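Local atomic coordinates of alginate lyase A1-II' (Sphingomonas sp. A1, PDB entry 2CWS), a protein that probably depolymerises the polysaccharide alginate by lyase cleavage, this chain being the catalytic domain of polysaccharide lyase family 7. Residues K16-D21 with Y65-L70; A22-I27 with G58-S63; A202-Q207 with G214-K219; A53-G58 with V206-S211. All coordinates share one frame; numbering follows the deposited sequence. Where two conformers were deposited one is given.

Interaction 1: K16-D21 with Y65-L70; sequences KLQLPD and YPRSEL. With SO4 (sulfate ion), chain B; SO4 (sulfate ion), chain C.
P20 meets R67 where a further rung of the antiparallel ladder might be expected, yet its ring nitrogen has no hydrogen to give and merely lies 2.9 Å from R67 O. The regular pairing of strands 15-18 and 67-72, part of the jelly-roll β-sandwich of this lyase family, stops short of this pair, consistent with the missing N-H, and a water closes the gap by accepting from R67 N and donating to L19 O. Two residues before the proline, Q18 and E69 form a regular hydrogen-bonded pair, with Q18 N 2.8 Å from E69 O. L17 and L70 lie on the face turned to the opposing sheet, where L17 CD1 and L70 CD2 touch at 3.9 Å. The other face carries Q18, R67 and E69. Q18 and R67 run side by side with amide and guanidinium planes 64° apart, and Q18 OE1 is held by K201. A bend in the R67 chain (chi3 75°) brings NH1 before E69, whose OE1 it meets on the syn side at 2.8 Å in a salt bridge. A leucine in place of R67 would probably leave E69 OE1 without this in-strand partner, although K201 remains, and strip the anion site of two donors. Y205 and H112 complete that site, in which the guanidinium edge grips one sulfate, NH1 reaching O1 at 3.0 Å and NH2 reaching O4 at 2.8 Å.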
loop_
_atom_site.group_PDB
_atom_site.type_symbol
_atom_site.label_atom_id
_atom_site.label_comp_id
_atom_site.label_asym_id
_atom_site.label_seq_id
_atom_site.Cartn_x
_atom_site.Cartn_y
_atom_site.Cartn_z
ATOM N N LYS A 16 -0.363 6.253 -9.367
ATOM C CA LYS A 16 -1.521 5.876 -10.191
ATOM C C LYS A 16 -2.466 5.100 -9.288
ATOM O O LYS A 16 -2.059 4.594 -8.220
ATOM C CB LYS A 16 -1.141 5.088 -11.445
ATOM C CG LYS A 16 -0.566 3.718 -11.176
ATOM C CD LYS A 16 -0.289 2.969 -12.488
ATOM C CE LYS A 16 0.355 1.616 -12.238
ATOM N NZ LYS A 16 0.446 0.846 -13.495
ATOM N N LEU A 17 -3.735 4.991 -9.671
ATOM C CA LEU A 17 -4.736 4.338 -8.874
ATOM C C LEU A 17 -5.241 3.079 -9.558
ATOM O O LEU A 17 -5.586 3.115 -10.747
ATOM C CB LEU A 17 -5.934 5.310 -8.673
ATOM C CG LEU A 17 -7.176 4.747 -7.937
ATOM C CD1 LEU A 17 -6.888 4.360 -6.497
ATOM C CD2 LEU A 17 -8.270 5.797 -8.020
ATOM N N GLN A 18 -5.296 1.993 -8.808
ATOM C CA GLN A 18 -5.801 0.699 -9.264
ATOM C C GLN A 18 -7.161 0.463 -8.627
ATOM O O GLN A 18 -7.288 0.588 -7.391
ATOM C CB GLN A 18 -4.769 -0.394 -8.894
ATOM C CG GLN A 18 -3.458 -0.164 -9.604
ATOM C CD GLN A 18 -2.340 -1.042 -9.134
ATOM O OE1 GLN A 18 -2.272 -1.317 -7.911
ATOM N NE2 GLN A 18 -1.463 -1.434 -10.033
ATOM N N LEU A 19 -8.137 0.116 -9.457
ATOM C CA LEU A 19 -9.538 0.001 -9.022
ATOM C C LEU A 19 -10.030 -1.416 -8.922
ATOM O O LEU A 19 -9.501 -2.325 -9.561
ATOM C CB LEU A 19 -10.422 0.776 -10.032
ATOM C CG LEU A 19 -10.155 2.282 -10.059
ATOM C CD1 LEU A 19 -10.969 2.874 -11.248
ATOM C CD2 LEU A 19 -10.500 2.952 -8.769
ATOM N N PRO A 20 -11.143 -1.601 -8.213
ATOM C CA PRO A 20 -11.749 -2.929 -8.061
ATOM C C PRO A 20 -12.970 -3.135 -8.933
ATOM O O PRO A 20 -13.800 -3.998 -8.637
ATOM C CB PRO A 20 -12.154 -2.924 -6.576
ATOM C CG PRO A 20 -12.622 -1.513 -6.363
ATOM C CD PRO A 20 -11.730 -0.661 -7.237
ATOM N N ASP A 21 -13.089 -2.364 -10.004
ATOM C CA ASP A 21 -14.127 -2.676 -11.003
ATOM C C ASP A 21 -13.768 -3.985 -11.682
ATOM O O ASP A 21 -12.664 -4.529 -11.516
ATOM C CB ASP A 21 -14.287 -1.496 -11.966
ATOM C CG ASP A 21 -13.034 -1.251 -12.813
ATOM O OD1 ASP A 21 -13.172 -0.942 -14.023
ATOM O OD2 ASP A 21 -11.927 -1.354 -12.298
ATOM N N TYR A 65 -7.458 -10.961 -4.578
ATOM C CA TYR A 65 -8.242 -10.024 -3.768
ATOM C C TYR A 65 -8.381 -8.681 -4.472
ATOM O O TYR A 65 -7.454 -8.227 -5.167
ATOM C CB TYR A 65 -7.588 -9.785 -2.413
ATOM C CG TYR A 65 -7.518 -10.989 -1.510
ATOM C CD1 TYR A 65 -6.292 -11.612 -1.241
ATOM C CD2 TYR A 65 -8.636 -11.545 -0.927
ATOM C CE1 TYR A 65 -6.202 -12.730 -0.421
ATOM C CE2 TYR A 65 -8.581 -12.635 -0.065
ATOM C CZ TYR A 65 -7.339 -13.236 0.184
ATOM O OH TYR A 65 -7.249 -14.313 1.011
ATOM N N PRO A 66 -9.515 -8.007 -4.300
ATOM C CA PRO A 66 -9.737 -6.718 -4.983
ATOM C C PRO A 66 -9.124 -5.547 -4.197
ATOM O O PRO A 66 -8.861 -5.644 -2.971
ATOM C CB PRO A 66 -11.281 -6.618 -4.977
ATOM C CG PRO A 66 -11.653 -7.305 -3.664
ATOM C CD PRO A 66 -10.672 -8.441 -3.520
ATOM N N ARG A 67 -8.911 -4.441 -4.895
ATOM C CA ARG A 67 -8.288 -3.272 -4.262
ATOM C C ARG A 67 -8.808 -1.982 -4.889
ATOM O O ARG A 67 -9.144 -1.918 -6.071
ATOM C CB ARG A 67 -6.763 -3.308 -4.393
ATOM C CG ARG A 67 -6.260 -2.952 -5.803
ATOM C CD ARG A 67 -4.815 -3.347 -5.948
ATOM N NE ARG A 67 -4.600 -4.796 -6.109
ATOM C CZ ARG A 67 -3.635 -5.528 -5.605
ATOM N NH1 ARG A 67 -2.779 -5.039 -4.692
ATOM N NH2 ARG A 67 -3.553 -6.803 -6.001
ATOM N N SER A 68 -8.745 -0.946 -4.053
ATOM C CA SER A 68 -8.723 0.460 -4.523
ATOM C C SER A 68 -7.438 1.000 -3.885
ATOM O O SER A 68 -7.425 1.202 -2.673
ATOM C CB SER A 68 -9.965 1.205 -4.054
ATOM O OG SER A 68 -9.863 2.548 -4.493
ATOM N N GLU A 69 -6.362 1.112 -4.676
ATOM C CA GLU A 69 -5.039 1.224 -4.075
ATOM C C GLU A 69 -4.151 2.091 -4.993
ATOM O O GLU A 69 -4.163 1.888 -6.210
ATOM C CB GLU A 69 -4.433 -0.153 -3.825
ATOM C CG GLU A 69 -3.165 -0.172 -2.966
ATOM C CD GLU A 69 -2.584 -1.560 -2.796
ATOM O OE1 GLU A 69 -2.623 -2.368 -3.753
ATOM O OE2 GLU A 69 -2.053 -1.845 -1.688
ATOM N N LEU A 70 -3.385 3.003 -4.376
ATOM C CA LEU A 70 -2.403 3.765 -5.112
ATOM C C LEU A 70 -1.112 2.980 -5.254
ATOM O O LEU A 70 -0.715 2.231 -4.360
ATOM C CB LEU A 70 -2.087 5.090 -4.364
ATOM C CG LEU A 70 -3.233 6.036 -4.199
ATOM C CD1 LEU A 70 -2.854 7.198 -3.302
ATOM C CD2 LEU A 70 -3.759 6.571 -5.576
HETATM S S SO4 B . -0.315 -8.182 -4.512
HETATM O O1 SO4 B . -0.322 -6.634 -4.197
HETATM O O2 SO4 B . 0.975 -8.636 -4.981
HETATM O O3 SO4 B . -0.618 -8.919 -3.343
HETATM O O4 SO4 B . -1.300 -8.459 -5.553
HETATM S S SO4 C . 2.176 -2.387 -12.471
HETATM O O1 SO4 C . 1.642 -1.635 -11.194
HETATM O O2 SO4 C . 2.023 -1.520 -13.585
HETATM O O3 SO4 C . 3.484 -2.807 -12.302
HETATM O O4 SO4 C . 1.261 -3.541 -12.469
HETATM O O HOH W 1 -8.627 -4.911 -7.819
#

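Interaction 2: A22-I27 with G58-S63; sequences ANTTEI and GTTANS
T24 presses its methyl group onto the backbone of G58 and T59, and this is the tight part of the contact. T24 CG2 sits 3.3 Å from G58 C and is almost as near to T59 N, at 3.4 Å, so the methyl lies against the peptide link between the two residues. Glycine suits position 58: a β-carbon there would run into A22 O and crowd the T24 methyl, whereas the bare G58 CA passes A22 O at 3.9 Å. T24 itself has a left-handed backbone conformation (phi 43°, psi 57°) at the bend leading into strand 26-27. With chi1 at 60° its hydroxyl stands between backbone N and carbonyl carbon, which leaves CG2 to face G58. Two loops of the β-sandwich are joined in this way, one linking strands 15-18 and 26-27, the other running from strand 49-54 to strand 67-72; P20 ties in the second loop through a backbone hydrogen bond with G58. Packing thins out from here. T60 CG2 approaches T24 CB only at 4.2 Å, and on the hydroxyl side the gap is spanned by a water, 2.6 Å from T24 OG1, which donates to T59 O. Farther out, the 58-63 loop is held by its own bonds: a type I turn from T60 to S63 is closed by S63 N to T60 O at 3.0 Å, with a weak bond from T59 OG1 to S63 O across its base. T60 OG1 turns to R67, a weak partner, and S63 OG to the hydroxyl of Y205.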
loop_
_atom_site.group_PDB
_atom_site.type_symbol
_atom_site.label_atom_id
_atom_site.label_comp_id
_atom_site.label_asym_id
_atom_site.label_seq_id
_atom_site.Cartn_x
_atom_site.Cartn_y
_atom_site.Cartn_z
ATOM N N ALA A 22 -14.717 -4.509 -12.500
ATOM C CA ALA A 22 -14.494 -5.824 -13.099
ATOM C C ALA A 22 -13.202 -5.905 -13.899
ATOM O O ALA A 22 -12.536 -6.956 -13.889
ATOM C CB ALA A 22 -15.677 -6.248 -13.964
ATOM N N ASN A 23 -12.886 -4.813 -14.597
ATOM C CA ASN A 23 -11.731 -4.812 -15.484
ATOM C C ASN A 23 -10.483 -4.246 -14.790
ATOM O O ASN A 23 -9.490 -4.014 -15.483
ATOM C CB ASN A 23 -12.036 -4.189 -16.848
ATOM C CG ASN A 23 -13.074 -5.016 -17.617
ATOM O OD1 ASN A 23 -14.242 -4.568 -17.577
ATOM N ND2 ASN A 23 -12.715 -6.105 -18.289
ATOM N N THR A 24 -10.505 -4.035 -13.485
ATOM C CA THR A 24 -9.387 -3.514 -12.699
ATOM C C THR A 24 -8.702 -2.336 -13.420
ATOM O O THR A 24 -7.500 -2.324 -13.690
ATOM C CB THR A 24 -8.362 -4.587 -12.275
ATOM O OG1 THR A 24 -7.756 -5.245 -13.372
ATOM C CG2 THR A 24 -9.076 -5.637 -11.425
ATOM N N THR A 25 -9.518 -1.349 -13.709
ATOM C CA THR A 25 -9.060 -0.123 -14.381
ATOM C C THR A 25 -8.025 0.627 -13.568
ATOM O O THR A 25 -8.097 0.628 -12.339
ATOM C CB THR A 25 -10.324 0.745 -14.603
ATOM O OG1 THR A 25 -11.236 0.004 -15.432
ATOM C CG2 THR A 25 -10.000 2.074 -15.302
ATOM N N GLU A 26 -7.090 1.249 -14.269
ATOM C CA GLU A 26 -6.151 2.098 -13.640
ATOM C C GLU A 26 -6.367 3.549 -14.071
ATOM O O GLU A 26 -6.655 3.810 -15.255
ATOM C CB GLU A 26 -4.689 1.740 -14.003
ATOM C CG GLU A 26 -4.343 0.333 -13.482
ATOM C CD GLU A 26 -2.870 0.025 -13.648
ATOM O OE1 GLU A 26 -2.340 -0.833 -12.944
ATOM O OE2 GLU A 26 -2.168 0.689 -14.448
ATOM N N ILE A 27 -6.240 4.462 -13.124
ATOM C CA ILE A 27 -6.360 5.907 -13.359
ATOM C C ILE A 27 -4.958 6.510 -13.253
ATOM O O ILE A 27 -4.262 6.321 -12.274
ATOM C CB ILE A 27 -7.298 6.583 -12.340
ATOM C CG1 ILE A 27 -8.660 5.892 -12.220
ATOM C CG2 ILE A 27 -7.471 8.063 -12.674
ATOM C CD1 ILE A 27 -9.456 5.790 -13.538
ATOM N N GLY A 58 -13.102 -6.838 -9.158
ATOM C CA GLY A 58 -12.101 -7.445 -10.000
ATOM C C GLY A 58 -10.752 -7.553 -9.336
ATOM O O GLY A 58 -10.477 -6.723 -8.409
ATOM N N THR A 59 -9.957 -8.498 -9.772
ATOM C CA THR A 59 -8.635 -8.710 -9.145
ATOM C C THR A 59 -7.602 -8.580 -10.246
ATOM O O THR A 59 -7.870 -8.884 -11.429
ATOM C CB THR A 59 -8.549 -10.064 -8.439
ATOM O OG1 THR A 59 -8.692 -11.071 -9.427
ATOM C CG2 THR A 59 -9.656 -10.127 -7.436
ATOM N N THR A 60 -6.427 -8.057 -9.857
ATOM C CA THR A 60 -5.348 -7.902 -10.805
ATOM C C THR A 60 -4.780 -9.263 -11.117
ATOM O O THR A 60 -5.051 -10.295 -10.478
ATOM C CB THR A 60 -4.263 -6.945 -10.303
ATOM O OG1 THR A 60 -3.817 -7.379 -9.004
ATOM C CG2 THR A 60 -4.883 -5.557 -10.151
ATOM N N ALA A 61 -3.879 -9.288 -12.111
ATOM C CA ALA A 61 -3.498 -10.564 -12.709
ATOM C C ALA A 61 -2.886 -11.534 -11.732
ATOM O O ALA A 61 -3.078 -12.743 -11.947
ATOM C CB ALA A 61 -2.472 -10.258 -13.828
ATOM N N ASN A 62 -2.149 -11.058 -10.717
ATOM C CA ASN A 62 -1.563 -12.071 -9.846
ATOM C C ASN A 62 -2.114 -11.984 -8.434
ATOM O O ASN A 62 -1.416 -12.312 -7.455
ATOM C CB ASN A 62 -0.037 -11.892 -9.832
ATOM C CG ASN A 62 0.590 -12.123 -11.201
ATOM O OD1 ASN A 62 0.534 -13.197 -11.825
ATOM N ND2 ASN A 62 1.251 -11.075 -11.711
ATOM N N SER A 63 -3.377 -11.563 -8.312
ATOM C CA SER A 63 -3.932 -11.534 -6.983
ATOM C C SER A 63 -5.319 -12.174 -6.894
ATOM O O SER A 63 -6.009 -12.185 -7.905
ATOM C CB SER A 63 -3.954 -10.051 -6.536
ATOM O OG SER A 63 -4.755 -9.901 -5.336
HETATM O O HOH W 2 -7.952 -7.785 -13.834
#

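Interaction 3: A202-Q207 with G214-K219; sequences AGNYVQ and GSAIAK. With SO4 (sulfate ion), chain B.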
loop_
_atom_site.group_PDB
_atom_site.type_symbol
_atom_site.label_atom_id
_atom_site.label_comp_id
_atom_site.label_asym_id
_atom_site.label_seq_id
_atom_site.Cartn_x
_atom_site.Cartn_y
_atom_site.Cartn_z
ATOM N N ALA A 202 -0.419 2.412 -1.285
ATOM C CA ALA A 202 -1.236 2.841 -0.139
ATOM C C ALA A 202 -2.677 2.891 -0.591
ATOM O O ALA A 202 -2.985 3.436 -1.662
ATOM C CB ALA A 202 -0.807 4.227 0.344
ATOM N N GLY A 203 -3.575 2.362 0.258
ATOM C CA GLY A 203 -4.996 2.458 -0.053
ATOM C C GLY A 203 -5.767 1.363 0.657
ATOM O O GLY A 203 -5.695 1.289 1.907
ATOM N N ASN A 204 -6.487 0.535 -0.116
ATOM C CA ASN A 204 -7.450 -0.409 0.490
ATOM C C ASN A 204 -7.406 -1.672 -0.353
ATOM O O ASN A 204 -8.072 -1.789 -1.375
ATOM C CB ASN A 204 -8.827 0.223 0.479
ATOM C CG ASN A 204 -9.929 -0.639 1.026
ATOM O OD1 ASN A 204 -11.133 -0.190 0.899
ATOM N ND2 ASN A 204 -9.647 -1.778 1.535
ATOM N N TYR A 205 -6.647 -2.680 0.117
ATOM C CA TYR A 205 -6.469 -3.938 -0.589
ATOM C C TYR A 205 -7.208 -4.965 0.286
ATOM O O TYR A 205 -6.748 -5.322 1.377
ATOM C CB TYR A 205 -4.991 -4.208 -0.733
ATOM C CG TYR A 205 -4.601 -5.530 -1.390
ATOM C CD1 TYR A 205 -5.402 -6.176 -2.319
ATOM C CD2 TYR A 205 -3.359 -6.060 -1.074
ATOM C CE1 TYR A 205 -4.970 -7.351 -2.919
ATOM C CE2 TYR A 205 -2.911 -7.232 -1.658
ATOM C CZ TYR A 205 -3.747 -7.891 -2.557
ATOM O OH TYR A 205 -3.335 -9.040 -3.183
ATOM N N VAL A 206 -8.374 -5.380 -0.169
ATOM C CA VAL A 206 -9.332 -6.045 0.724
ATOM C C VAL A 206 -9.065 -7.541 0.820
ATOM O O VAL A 206 -9.165 -8.234 -0.181
ATOM C CB VAL A 206 -10.755 -5.820 0.164
ATOM C CG1 VAL A 206 -11.794 -6.394 1.143
ATOM C CG2 VAL A 206 -11.034 -4.331 -0.098
ATOM N N GLN A 207 -8.744 -8.015 2.046
ATOM C CA GLN A 207 -8.404 -9.442 2.181
ATOM C C GLN A 207 -9.645 -10.273 2.474
ATOM O O GLN A 207 -9.794 -10.951 3.473
ATOM C CB GLN A 207 -7.305 -9.670 3.258
ATOM C CG GLN A 207 -6.085 -8.749 3.006
ATOM C CD GLN A 207 -5.420 -9.023 1.697
ATOM O OE1 GLN A 207 -4.832 -10.080 1.427
ATOM N NE2 GLN A 207 -5.499 -8.033 0.772
ATOM N N GLY A 214 -19.064 -8.262 1.698
ATOM C CA GLY A 214 -19.357 -6.849 1.835
ATOM C C GLY A 214 -18.304 -5.965 1.189
ATOM O O GLY A 214 -18.040 -6.128 -0.030
ATOM N N SER A 215 -17.706 -5.092 1.957
ATOM C CA SER A 215 -16.766 -4.131 1.328
ATOM C C SER A 215 -15.995 -3.426 2.457
ATOM O O SER A 215 -16.384 -3.476 3.617
ATOM C CB SER A 215 -17.515 -3.112 0.482
ATOM O OG SER A 215 -18.399 -2.295 1.268
ATOM N N ALA A 216 -14.937 -2.743 2.069
ATOM C CA ALA A 216 -14.123 -2.013 3.031
ATOM C C ALA A 216 -13.957 -0.555 2.607
ATOM O O ALA A 216 -14.058 -0.213 1.420
ATOM C CB ALA A 216 -12.731 -2.642 3.154
ATOM N N ILE A 217 -13.703 0.271 3.614
ATOM C CA ILE A 217 -13.381 1.687 3.421
ATOM C C ILE A 217 -12.127 1.993 4.217
ATOM O O ILE A 217 -12.095 1.736 5.422
ATOM C CB ILE A 217 -14.506 2.605 3.906
ATOM C CG1 ILE A 217 -15.830 2.352 3.162
ATOM C CG2 ILE A 217 -14.084 4.067 3.796
ATOM C CD1 ILE A 217 -17.044 3.031 3.814
ATOM N N ALA A 218 -11.142 2.580 3.545
ATOM C CA ALA A 218 -9.956 3.104 4.227
ATOM C C ALA A 218 -9.783 4.561 3.812
ATOM O O ALA A 218 -10.168 4.939 2.695
ATOM C CB ALA A 218 -8.691 2.325 3.868
ATOM N N LYS A 219 -9.214 5.366 4.715
ATOM C CA LYS A 219 -9.002 6.769 4.502
ATOM C C LYS A 219 -7.564 7.176 4.722
ATOM O O LYS A 219 -6.880 6.596 5.601
ATOM C CB LYS A 219 -9.845 7.587 5.530
ATOM C CG LYS A 219 -11.303 7.635 5.151
ATOM C CD LYS A 219 -12.127 8.438 6.181
ATOM C CE LYS A 219 -13.503 8.757 5.607
ATOM N NZ LYS A 219 -14.315 9.603 6.559
HETATM S S SO4 B . -0.315 -8.182 -4.512
HETATM O O1 SO4 B . -0.322 -6.634 -4.197
HETATM O O2 SO4 B . 0.975 -8.636 -4.981
HETATM O O3 SO4 B . -0.618 -8.919 -3.343
HETATM O O4 SO4 B . -1.300 -8.459 -5.553
#
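N204 and A218 bring their CA atoms within 5.7 Å where strands 204-206 and 215-219 pass in roughly antiparallel sense, 157° between their directions, with axes no closer than 7.5 Å. The contact is made by side chains packed between the two backbones. N204 extends its amide across A216, its CG lying opposite the backbone N (chi1 178°), and CG comes 4.0 Å from A216 CB. N204 CB touches A218 CB, which also lies 3.7 Å from G203 O. V206 adds a second, apolar point, CG2 resting on A216 CB at 4.0 Å. The two strands belong to opposing sheets of the β-sandwich, so A216 and A218, with N204 and V206 facing them, form part of its interior, with F51 and I106 also against N204. G203, at the corner where the chain leaves strand 197-202, has backbone angles that call for glycine. Y205 points to the other face of its sheet. There Q207 NE2 stands over the centre of the Y205 ring, 3.3 Å above its plane, while donating to Y205 O from above the carbonyl plane in a nearly straight bond (173°). The ring also makes a cation-pi contact with R67, and Y205 OH donates to sulfate O3 at 2.7 Å.

Interaction 4: A53-G58 with V206-S211; sequences APTTGG and VQDNTS
T55 is gripped by the 206-211 loop through both branches of its side chain. Its hydroxyl, placed between backbone N and carbonyl carbon (chi1 62°), donates from OG1 to T210 O at 2.7 Å, lying in the plane of that carbonyl. The T55 and D208 side chains cross obliquely, T55 CG2 meeting the carboxylate carbon D208 CG at 3.6 Å. T55 CB also lies 3.3 Å from D208 O, a buried carbonyl oxygen with no hydrogen-bond partner in the model. On the backbone side, N209 CA makes a CA-H...O contact with T55 O at 3.2 Å. Flanking this centre, A53 CB packs on V206 CG2 at 3.6 Å, and the T56 methyl reaches the S211 carbonyl on the exposed side, where a water donates both to T55 OG1 and to S211 O. A second shell sets these groups in place. D208 OD2 accepts twice from T210: T210 OG1 uses its syn lone pair, and T210 N comes in nearly along the C-O bond, 2.9 Å from D208 OD2. The other carboxylate oxygen, OD1, is held by S103 N. An alanine in place of D208 takes away the acceptor of T210 N, T210 OG1 and S103 N, and is likely to let the T210 carbonyl that receives T55 drift. T55 is steadied in turn by a backbone bond with G214 and by the type I turn from P54 to G57. The D208-T210 arrangement is an Asx turn, directly following an inverse gamma turn at Q207, and it docks the loop after strand 204-206 against the end of strand 49-54 in the opposing sheet of the β-sandwich.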
loop_
_atom_site.group_PDB
_atom_site.type_symbol
_atom_site.label_atom_id
_atom_site.label_comp_id
_atom_site.label_asym_id
_atom_site.label_seq_id
_atom_site.Cartn_x
_atom_site.Cartn_y
_atom_site.Cartn_z
ATOM N N ALA A 53 -13.846 -0.516 -1.702
ATOM C CA ALA A 53 -13.755 -1.665 -2.619
ATOM C C ALA A 53 -14.637 -2.791 -2.102
ATOM O O ALA A 53 -14.564 -3.136 -0.913
ATOM C CB ALA A 53 -12.321 -2.185 -2.753
ATOM N N PRO A 54 -15.436 -3.394 -2.958
ATOM C CA PRO A 54 -16.268 -4.543 -2.594
ATOM C C PRO A 54 -15.494 -5.842 -2.704
ATOM O O PRO A 54 -14.601 -6.007 -3.543
ATOM C CB PRO A 54 -17.393 -4.485 -3.654
ATOM C CG PRO A 54 -16.675 -3.984 -4.883
ATOM C CD PRO A 54 -15.673 -2.960 -4.395
ATOM N N THR A 55 -15.903 -6.835 -1.903
ATOM C CA THR A 55 -15.204 -8.133 -1.897
ATOM C C THR A 55 -15.372 -8.885 -3.212
ATOM O O THR A 55 -14.521 -9.751 -3.494
ATOM C CB THR A 55 -15.642 -9.045 -0.728
ATOM O OG1 THR A 55 -17.041 -9.338 -0.870
ATOM C CG2 THR A 55 -15.384 -8.331 0.607
ATOM N N THR A 56 -16.388 -8.535 -3.985
ATOM C CA THR A 56 -16.605 -9.177 -5.297
ATOM C C THR A 56 -15.942 -8.410 -6.430
ATOM O O THR A 56 -16.211 -8.735 -7.607
ATOM C CB THR A 56 -18.130 -9.293 -5.538
ATOM O OG1 THR A 56 -18.632 -7.938 -5.340
ATOM C CG2 THR A 56 -18.779 -10.225 -4.564
ATOM N N GLY A 57 -15.097 -7.459 -6.137
ATOM C CA GLY A 57 -14.457 -6.662 -7.174
ATOM C C GLY A 57 -13.483 -7.496 -8.032
ATOM O O GLY A 57 -13.073 -8.599 -7.733
ATOM N N GLY A 58 -13.102 -6.838 -9.158
ATOM C CA GLY A 58 -12.101 -7.445 -10.000
ATOM C C GLY A 58 -10.752 -7.553 -9.336
ATOM O O GLY A 58 -10.477 -6.723 -8.409
ATOM N N VAL A 206 -8.374 -5.380 -0.169
ATOM C CA VAL A 206 -9.332 -6.045 0.724
ATOM C C VAL A 206 -9.065 -7.541 0.820
ATOM O O VAL A 206 -9.165 -8.234 -0.181
ATOM C CB VAL A 206 -10.755 -5.820 0.164
ATOM C CG1 VAL A 206 -11.794 -6.394 1.143
ATOM C CG2 VAL A 206 -11.034 -4.331 -0.098
ATOM N N GLN A 207 -8.744 -8.015 2.046
ATOM C CA GLN A 207 -8.404 -9.442 2.181
ATOM C C GLN A 207 -9.645 -10.273 2.474
ATOM O O GLN A 207 -9.794 -10.951 3.473
ATOM C CB GLN A 207 -7.305 -9.670 3.258
ATOM C CG GLN A 207 -6.085 -8.749 3.006
ATOM C CD GLN A 207 -5.420 -9.023 1.697
ATOM O OE1 GLN A 207 -4.832 -10.080 1.427
ATOM N NE2 GLN A 207 -5.499 -8.033 0.772
ATOM N N ASP A 208 -10.568 -10.182 1.533
ATOM C CA ASP A 208 -11.843 -10.929 1.518
ATOM C C ASP A 208 -12.316 -10.870 0.079
ATOM O O ASP A 208 -12.479 -9.785 -0.458
ATOM C CB ASP A 208 -12.849 -10.293 2.452
ATOM C CG ASP A 208 -14.155 -11.033 2.629
ATOM O OD1 ASP A 208 -14.754 -10.926 3.744
ATOM O OD2 ASP A 208 -14.556 -11.723 1.674
ATOM N N ASN A 209 -12.484 -12.041 -0.549
ATOM C CA ASN A 209 -13.000 -12.063 -1.939
ATOM C C ASN A 209 -14.340 -12.828 -2.035
ATOM O O ASN A 209 -14.699 -13.294 -3.092
ATOM C CB ASN A 209 -12.002 -12.656 -2.926
ATOM C CG ASN A 209 -11.580 -14.033 -2.592
ATOM O OD1 ASN A 209 -10.641 -14.532 -3.296
ATOM N ND2 ASN A 209 -12.176 -14.722 -1.658
ATOM N N THR A 210 -14.978 -13.008 -0.871
ATOM C CA THR A 210 -16.131 -13.881 -0.804
ATOM C C THR A 210 -17.380 -13.208 -1.349
ATOM O O THR A 210 -17.536 -11.964 -1.427
ATOM C CB THR A 210 -16.399 -14.323 0.638
ATOM O OG1 THR A 210 -16.800 -13.182 1.419
ATOM C CG2 THR A 210 -15.179 -15.007 1.304
ATOM N N SER A 211 -18.348 -14.041 -1.698
ATOM C CA SER A 211 -19.610 -13.517 -2.210
ATOM C C SER A 211 -20.324 -12.539 -1.305
ATOM O O SER A 211 -20.871 -11.528 -1.803
ATOM C CB SER A 211 -20.641 -14.683 -2.382
ATOM O OG SER A 211 -20.098 -15.505 -3.383
HETATM O O HOH W 3 -20.272 -8.960 -0.857
#

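In the fold
All four contacts lie in one β-sandwich. Interactions 1 and 2 have centres about 7 Å apart and share a sheet through strands 15-18 and 26-27; interaction 2 is nested inside the loop closed by interaction 1, which closes before interaction 3 opens. Strand 67-72 pairs with strand 204-206, bringing interaction 3 to about 9 Å from interaction 1. Interaction 4, sharing V206 and Q207 with interaction 3 and G58 with interaction 2, alternates along the chain with interactions 1 and 2; its strand 49-54 pairs with strand 215-228 in the second sheet. The sulfate shared by interactions 1 and 3 probably comes from the crystallisation liquor but may mark an anion-binding surface, consistent with an acidic polysaccharide substrate.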